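Local coordinates for protein putative HTH-type transcriptional regulator PH0061 (Pyrococcus horikoshii, PDB 2DBB) that probably binds specific DNA sequences as a transcriptional regulator of the AsnC family with a helix-turn-helix domain, at residues G66-S76 with R104-K115. Sequence-based numbering, arbitrary orientation.
Sequences GYMYAIVLIKS and RYNIIVRLLLPK
Val72 and Val109 face each other at the apolar centre, their CB atoms 4.1 Å apart in a hydrogen-bonded antiparallel pair, with Ala70, Leu111, Leu113, Ile74 and Ile107 on the same face. Packing is tight where Leu113 CD1 meets Ala70 CB at 3.4 Å. On the other face, Leu73 and Ile108 run alongside each other, Leu73 CD2 and Ile108 CD1 equally close at 3.4 Å, and Leu73 CB sits 3.7 Å from the centroid of the Tyr105 ring, a CH-pi contact, while Arg104 CG lies over the rim of the opposite face. Arg110 runs across the Tyr69 ring, its CZ 4.3 Å from the centroid and 9° off the normal; the planes stand 62° apart, making this a tilted cation-pi contact rather than a flat stack. A bend at chi3 (-66°) swings the guanidinium there, and Glu99 of the second subunit binds its NH1 in a salt bridge. Toward the polar edge, Asn106 and Ile107 both oppose Ile74, a classic beta bulge. The Asn106 amide then grips Ser76 twice: OD1 accepts from Ser76 N (2.7 Å) on a lone pair, and ND2 donates to Ser76 OG (3.1 Å). With an alanine here both side-chain bonds would go, which is likely to leave Ser76 N without its OD1 acceptor and the Ser76 hydroxyl freer to turn. Strands 95-102 and 134-148 flank this central pair in a ferredoxin-like sheet, as in AsnC-family effector domains, and helix 117-129 packs on Leu111 and Leu113.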
ATOM      1  N   GLY B  66       4.023  14.223   8.443  1.00 27.28           N
ATOM      2  CA  GLY B  66       3.856  15.488   7.755  1.00 25.94           C
ATOM      3  C   GLY B  66       3.493  15.348   6.287  1.00 26.56           C
ATOM      4  O   GLY B  66       3.743  16.257   5.494  1.00 25.38           O
ATOM      5  N   TYR B  67       2.889  14.220   5.929  1.00 25.85           N
ATOM      6  CA  TYR B  67       2.497  13.959   4.552  1.00 26.75           C
ATOM      7  C   TYR B  67       0.999  13.692   4.443  1.00 27.50           C
ATOM      8  O   TYR B  67       0.305  13.548   5.447  1.00 27.14           O
ATOM      9  CB  TYR B  67       3.232  12.724   4.009  1.00 28.84           C
ATOM     10  CG  TYR B  67       4.737  12.834   3.938  1.00 31.05           C
ATOM     11  CD1 TYR B  67       5.353  13.706   3.040  1.00 34.05           C
ATOM     12  CD2 TYR B  67       5.547  12.043   4.751  1.00 33.94           C
ATOM     13  CE1 TYR B  67       6.739  13.784   2.950  1.00 36.79           C
ATOM     14  CE2 TYR B  67       6.934  12.111   4.673  1.00 36.06           C
ATOM     15  CZ  TYR B  67       7.523  12.982   3.771  1.00 38.27           C
ATOM     16  OH  TYR B  67       8.894  13.043   3.682  1.00 41.37           O
ATOM     17  N   MET B  68       0.524  13.625   3.202  1.00 25.48           N
ATOM     18  CA  MET B  68      -0.866  13.326   2.900  1.00 26.81           C
ATOM     19  C   MET B  68      -0.861  12.563   1.578  1.00 26.42           C
ATOM     20  O   MET B  68       0.031  12.755   0.748  1.00 26.20           O
ATOM     21  CB  MET B  68      -1.702  14.611   2.762  1.00 28.60           C
ATOM     22  CG  MET B  68      -1.423  15.447   1.510  1.00 33.38           C
ATOM     23  SD  MET B  68      -2.613  16.828   1.252  1.00 36.76           S
ATOM     24  CE  MET B  68      -3.970  15.963   0.597  1.00 33.51           C
ATOM     25  N   TYR B  69      -1.833  11.679   1.393  1.00 24.49           N
ATOM     26  CA  TYR B  69      -1.936  10.918   0.157  1.00 24.09           C
ATOM     27  C   TYR B  69      -2.865  11.606  -0.824  1.00 24.13           C
ATOM     28  O   TYR B  69      -3.729  12.399  -0.448  1.00 26.35           O
ATOM     29  CB  TYR B  69      -2.511   9.518   0.402  1.00 22.08           C
ATOM     30  CG  TYR B  69      -1.548   8.493   0.944  1.00 22.57           C
ATOM     31  CD1 TYR B  69      -0.291   8.315   0.370  1.00 21.49           C
ATOM     32  CD2 TYR B  69      -1.917   7.656   1.999  1.00 23.26           C
ATOM     33  CE1 TYR B  69       0.578   7.326   0.827  1.00 20.84           C
ATOM     34  CE2 TYR B  69      -1.056   6.666   2.466  1.00 23.33           C
ATOM     35  CZ  TYR B  69       0.190   6.504   1.871  1.00 23.43           C
ATOM     36  OH  TYR B  69       1.040   5.510   2.310  1.00 22.00           O
ATOM     37  N   ALA B  70      -2.673  11.279  -2.093  1.00 25.25           N
ATOM     38  CA  ALA B  70      -3.511  11.776  -3.166  1.00 24.73           C
ATOM     39  C   ALA B  70      -3.615  10.587  -4.101  1.00 24.37           C
ATOM     40  O   ALA B  70      -2.634   9.873  -4.316  1.00 24.57           O
ATOM     41  CB  ALA B  70      -2.858  12.954  -3.877  1.00 24.98           C
ATOM     42  N   ILE B  71      -4.812  10.347  -4.618  1.00 22.58           N
ATOM     43  CA  ILE B  71      -5.013   9.254  -5.546  1.00 22.56           C
ATOM     44  C   ILE B  71      -5.346   9.920  -6.869  1.00 21.02           C
ATOM     45  O   ILE B  71      -6.192  10.810  -6.922  1.00 20.96           O
ATOM     46  CB  ILE B  71      -6.199   8.349  -5.138  1.00 23.09           C
ATOM     47  CG1 ILE B  71      -5.921   7.675  -3.786  1.00 27.10           C
ATOM     48  CG2 ILE B  71      -6.441   7.309  -6.210  1.00 21.70           C
ATOM     49  CD1 ILE B  71      -4.791   6.665  -3.809  1.00 28.56           C
ATOM     50  N   VAL B  72      -4.655   9.506  -7.923  1.00 19.79           N
ATOM     51  CA  VAL B  72      -4.903  10.051  -9.249  1.00 20.78           C
ATOM     52  C   VAL B  72      -5.521   8.961 -10.121  1.00 19.47           C
ATOM     53  O   VAL B  72      -4.946   7.888 -10.325  1.00 19.72           O
ATOM     54  CB  VAL B  72      -3.601  10.583  -9.879  1.00 20.81           C
ATOM     55  CG1 VAL B  72      -3.876  11.141 -11.276  1.00 21.72           C
ATOM     56  CG2 VAL B  72      -3.020  11.667  -8.985  1.00 18.28           C
ATOM     57  N   LEU B  73      -6.721   9.241 -10.603  1.00 19.05           N
ATOM     58  CA  LEU B  73      -7.468   8.317 -11.440  1.00 19.94           C
ATOM     59  C   LEU B  73      -7.327   8.801 -12.880  1.00 20.04           C
ATOM     60  O   LEU B  73      -7.693   9.931 -13.208  1.00 19.70           O
ATOM     61  CB  LEU B  73      -8.937   8.324 -11.009  1.00 20.19           C
ATOM     62  CG  LEU B  73      -9.148   8.138  -9.497  1.00 18.26           C
ATOM     63  CD1 LEU B  73     -10.586   8.481  -9.134  1.00 18.82           C
ATOM     64  CD2 LEU B  73      -8.814   6.710  -9.103  1.00 20.17           C
ATOM     65  N   ILE B  74      -6.797   7.944 -13.737  1.00 20.98           N
ATOM     66  CA  ILE B  74      -6.580   8.328 -15.124  1.00 21.87           C
ATOM     67  C   ILE B  74      -7.310   7.471 -16.139  1.00 22.09           C
ATOM     68  O   ILE B  74      -7.325   6.247 -16.039  1.00 22.12           O
ATOM     69  CB  ILE B  74      -5.072   8.274 -15.476  1.00 21.76           C
ATOM     70  CG1 ILE B  74      -4.273   9.157 -14.517  1.00 19.72           C
ATOM     71  CG2 ILE B  74      -4.861   8.707 -16.920  1.00 22.49           C
ATOM     72  CD1 ILE B  74      -2.753   8.884 -14.531  1.00 17.22           C
ATOM     73  N   LYS B  75      -7.917   8.129 -17.121  1.00 24.97           N
ATOM     74  CA  LYS B  75      -8.588   7.437 -18.212  1.00 27.95           C
ATOM     75  C   LYS B  75      -7.818   7.821 -19.478  1.00 29.93           C
ATOM     76  O   LYS B  75      -7.788   8.987 -19.856  1.00 27.19           O
ATOM     77  CB  LYS B  75     -10.047   7.877 -18.344  1.00 30.31           C
ATOM     78  CG  LYS B  75     -10.823   7.049 -19.364  1.00 35.08           C
ATOM     79  CD  LYS B  75     -10.772   5.573 -18.984  1.00 41.76           C
ATOM     80  CE  LYS B  75     -11.435   4.669 -20.018  1.00 45.58           C
ATOM     81  NZ  LYS B  75     -11.336   3.229 -19.602  1.00 45.96           N
ATOM     82  N   SER B  76      -7.189   6.839 -20.117  1.00 32.65           N
ATOM     83  CA  SER B  76      -6.409   7.070 -21.331  1.00 38.07           C
ATOM     84  C   SER B  76      -7.220   7.053 -22.625  1.00 42.01           C
ATOM     85  O   SER B  76      -8.306   6.475 -22.700  1.00 41.30           O
ATOM     86  CB  SER B  76      -5.296   6.028 -21.442  1.00 39.71           C
ATOM     87  OG  SER B  76      -4.386   6.138 -20.364  1.00 40.29           O
ATOM     88  N   ARG B 104     -13.846   2.343 -15.119  1.00 25.75           N
ATOM     89  CA  ARG B 104     -13.925   3.749 -15.503  1.00 28.38           C
ATOM     90  C   ARG B 104     -12.566   4.425 -15.692  1.00 27.64           C
ATOM     91  O   ARG B 104     -12.446   5.365 -16.476  1.00 27.64           O
ATOM     92  CB  ARG B 104     -14.758   4.551 -14.500  1.00 30.98           C
ATOM     93  CG  ARG B 104     -14.876   6.020 -14.905  1.00 39.27           C
ATOM     94  CD  ARG B 104     -15.761   6.860 -13.993  1.00 43.50           C
ATOM     95  NE  ARG B 104     -17.148   6.888 -14.447  1.00 50.49           N
ATOM     96  CZ  ARG B 104     -18.019   7.839 -14.120  1.00 52.15           C
ATOM     97  NH1 ARG B 104     -17.644   8.843 -13.336  1.00 55.12           N
ATOM     98  NH2 ARG B 104     -19.263   7.787 -14.574  1.00 52.83           N
ATOM     99  N   TYR B 105     -11.553   3.960 -14.969  1.00 26.23           N
ATOM    100  CA  TYR B 105     -10.208   4.519 -15.082  1.00 25.83           C
ATOM    101  C   TYR B 105      -9.243   3.362 -15.310  1.00 25.50           C
ATOM    102  O   TYR B 105      -9.302   2.352 -14.600  1.00 26.79           O
ATOM    103  CB  TYR B 105      -9.844   5.268 -13.800  1.00 24.39           C
ATOM    104  CG  TYR B 105     -10.825   6.361 -13.457  1.00 24.65           C
ATOM    105  CD1 TYR B 105     -10.777   7.594 -14.102  1.00 22.82           C
ATOM    106  CD2 TYR B 105     -11.828   6.151 -12.506  1.00 24.16           C
ATOM    107  CE1 TYR B 105     -11.701   8.592 -13.808  1.00 25.42           C
ATOM    108  CE2 TYR B 105     -12.760   7.142 -12.210  1.00 23.35           C
ATOM    109  CZ  TYR B 105     -12.689   8.355 -12.866  1.00 25.57           C
ATOM    110  OH  TYR B 105     -13.606   9.339 -12.590  1.00 29.77           O
ATOM    111  N   ASN B 106      -8.356   3.494 -16.294  1.00 23.07           N
ATOM    112  CA  ASN B 106      -7.422   2.412 -16.573  1.00 19.75           C
ATOM    113  C   ASN B 106      -6.079   2.549 -15.860  1.00 19.99           C
ATOM    114  O   ASN B 106      -5.298   1.603 -15.818  1.00 20.56           O
ATOM    115  CB  ASN B 106      -7.237   2.246 -18.087  1.00 24.70           C
ATOM    116  CG  ASN B 106      -6.778   3.516 -18.774  1.00 25.50           C
ATOM    117  OD1 ASN B 106      -7.460   4.535 -18.745  1.00 29.33           O
ATOM    118  ND2 ASN B 106      -5.616   3.455 -19.404  1.00 29.36           N
ATOM    119  N   ILE B 107      -5.813   3.714 -15.280  1.00 20.36           N
ATOM    120  CA  ILE B 107      -4.570   3.914 -14.548  1.00 22.10           C
ATOM    121  C   ILE B 107      -4.895   4.538 -13.194  1.00 22.05           C
ATOM    122  O   ILE B 107      -5.607   5.543 -13.109  1.00 22.11           O
ATOM    123  CB  ILE B 107      -3.582   4.832 -15.319  1.00 22.27           C
ATOM    124  CG1 ILE B 107      -3.275   4.223 -16.690  1.00 23.88           C
ATOM    125  CG2 ILE B 107      -2.273   4.965 -14.541  1.00 23.85           C
ATOM    126  CD1 ILE B 107      -2.483   5.127 -17.618  1.00 23.56           C
ATOM    127  N   ILE B 108      -4.388   3.911 -12.140  1.00 21.49           N
ATOM    128  CA  ILE B 108      -4.603   4.364 -10.772  1.00 21.28           C
ATOM    129  C   ILE B 108      -3.243   4.626 -10.154  1.00 20.79           C
ATOM    130  O   ILE B 108      -2.405   3.730 -10.100  1.00 20.16           O
ATOM    131  CB  ILE B 108      -5.317   3.291  -9.918  1.00 22.48           C
ATOM    132  CG1 ILE B 108      -6.630   2.876 -10.589  1.00 24.24           C
ATOM    133  CG2 ILE B 108      -5.599   3.849  -8.517  1.00 22.39           C
ATOM    134  CD1 ILE B 108      -7.581   4.013 -10.790  1.00 26.05           C
ATOM    135  N   VAL B 109      -3.044   5.849  -9.670  1.00 20.65           N
ATOM    136  CA  VAL B 109      -1.774   6.249  -9.088  1.00 20.79           C
ATOM    137  C   VAL B 109      -1.898   6.811  -7.678  1.00 20.13           C
ATOM    138  O   VAL B 109      -2.814   7.563  -7.380  1.00 22.10           O
ATOM    139  CB  VAL B 109      -1.102   7.336  -9.954  1.00 19.63           C
ATOM    140  CG1 VAL B 109       0.260   7.719  -9.359  1.00 20.71           C
ATOM    141  CG2 VAL B 109      -0.955   6.838 -11.382  1.00 20.83           C
ATOM    142  N   ARG B 110      -0.971   6.436  -6.807  1.00 19.18           N
ATOM    143  CA  ARG B 110      -0.974   6.976  -5.459  1.00 21.52           C
ATOM    144  C   ARG B 110       0.266   7.849  -5.325  1.00 21.53           C
ATOM    145  O   ARG B 110       1.364   7.429  -5.690  1.00 22.47           O
ATOM    146  CB  ARG B 110      -0.929   5.876  -4.392  1.00 19.48           C
ATOM    147  CG  ARG B 110      -0.801   6.446  -2.975  1.00 21.73           C
ATOM    148  CD  ARG B 110      -0.641   5.355  -1.915  1.00 24.70           C
ATOM    149  NE  ARG B 110      -1.834   4.525  -1.776  1.00 24.77           N
ATOM    150  CZ  ARG B 110      -2.956   4.910  -1.173  1.00 30.13           C
ATOM    151  NH1 ARG B 110      -3.052   6.123  -0.638  1.00 31.35           N
ATOM    152  NH2 ARG B 110      -3.992   4.081  -1.104  1.00 30.43           N
ATOM    153  N   LEU B 111       0.076   9.057  -4.801  1.00 20.80           N
ATOM    154  CA  LEU B 111       1.155  10.008  -4.582  1.00 20.82           C
ATOM    155  C   LEU B 111       1.290  10.322  -3.095  1.00 22.85           C
ATOM    156  O   LEU B 111       0.291  10.384  -2.370  1.00 21.64           O
ATOM    157  CB  LEU B 111       0.860  11.335  -5.288  1.00 20.65           C
ATOM    158  CG  LEU B 111       0.472  11.377  -6.761  1.00 21.94           C
ATOM    159  CD1 LEU B 111       0.150  12.821  -7.142  1.00 20.49           C
ATOM    160  CD2 LEU B 111       1.605  10.819  -7.614  1.00 21.30           C
ATOM    161  N   LEU B 112       2.528  10.512  -2.646  1.00 23.14           N
ATOM    162  CA  LEU B 112       2.791  10.910  -1.266  1.00 23.88           C
ATOM    163  C   LEU B 112       3.144  12.382  -1.418  1.00 25.45           C
ATOM    164  O   LEU B 112       4.128  12.715  -2.080  1.00 26.40           O
ATOM    165  CB  LEU B 112       3.985  10.156  -0.669  1.00 23.75           C
ATOM    166  CG  LEU B 112       4.301  10.541   0.787  1.00 23.92           C
ATOM    167  CD1 LEU B 112       3.169  10.070   1.682  1.00 22.87           C
ATOM    168  CD2 LEU B 112       5.621   9.915   1.233  1.00 24.07           C
ATOM    169  N   LEU B 113       2.335  13.260  -0.832  1.00 25.66           N
ATOM    170  CA  LEU B 113       2.560  14.699  -0.942  1.00 25.71           C
ATOM    171  C   LEU B 113       2.799  15.354   0.407  1.00 27.69           C
ATOM    172  O   LEU B 113       2.503  14.772   1.456  1.00 27.46           O
ATOM    173  CB  LEU B 113       1.340  15.376  -1.583  1.00 25.29           C
ATOM    174  CG  LEU B 113       0.766  14.792  -2.871  1.00 22.70           C
ATOM    175  CD1 LEU B 113      -0.578  15.434  -3.150  1.00 25.47           C
ATOM    176  CD2 LEU B 113       1.727  15.005  -4.023  1.00 22.16           C
ATOM    177  N   PRO B 114       3.341  16.583   0.398  1.00 29.23           N
ATOM    178  CA  PRO B 114       3.598  17.308   1.642  1.00 31.40           C
ATOM    179  C   PRO B 114       2.228  17.686   2.189  1.00 34.91           C
ATOM    180  O   PRO B 114       1.318  17.992   1.417  1.00 36.01           O
ATOM    181  CB  PRO B 114       4.378  18.535   1.176  1.00 33.51           C
ATOM    182  CG  PRO B 114       5.022  18.077  -0.096  1.00 31.26           C
ATOM    183  CD  PRO B 114       3.932  17.291  -0.750  1.00 30.47           C
ATOM    184  N   LYS B 115       2.075  17.660   3.507  1.00 37.64           N
ATOM    185  CA  LYS B 115       0.795  17.994   4.112  1.00 40.85           C
ATOM    186  C   LYS B 115       0.395  19.448   3.838  1.00 42.61           C
ATOM    187  O   LYS B 115      -0.790  19.785   3.855  1.00 42.44           O
ATOM    188  CB  LYS B 115       0.844  17.728   5.618  1.00 41.70           C
ATOM    189  CG  LYS B 115      -0.528  17.629   6.245  1.00 45.23           C
ATOM    190  CD  LYS B 115      -0.467  17.216   7.703  1.00 46.44           C
ATOM    191  CE  LYS B 115      -1.868  17.162   8.294  1.00 47.61           C
ATOM    192  NZ  LYS B 115      -1.866  16.823   9.746  1.00 50.71           N
TER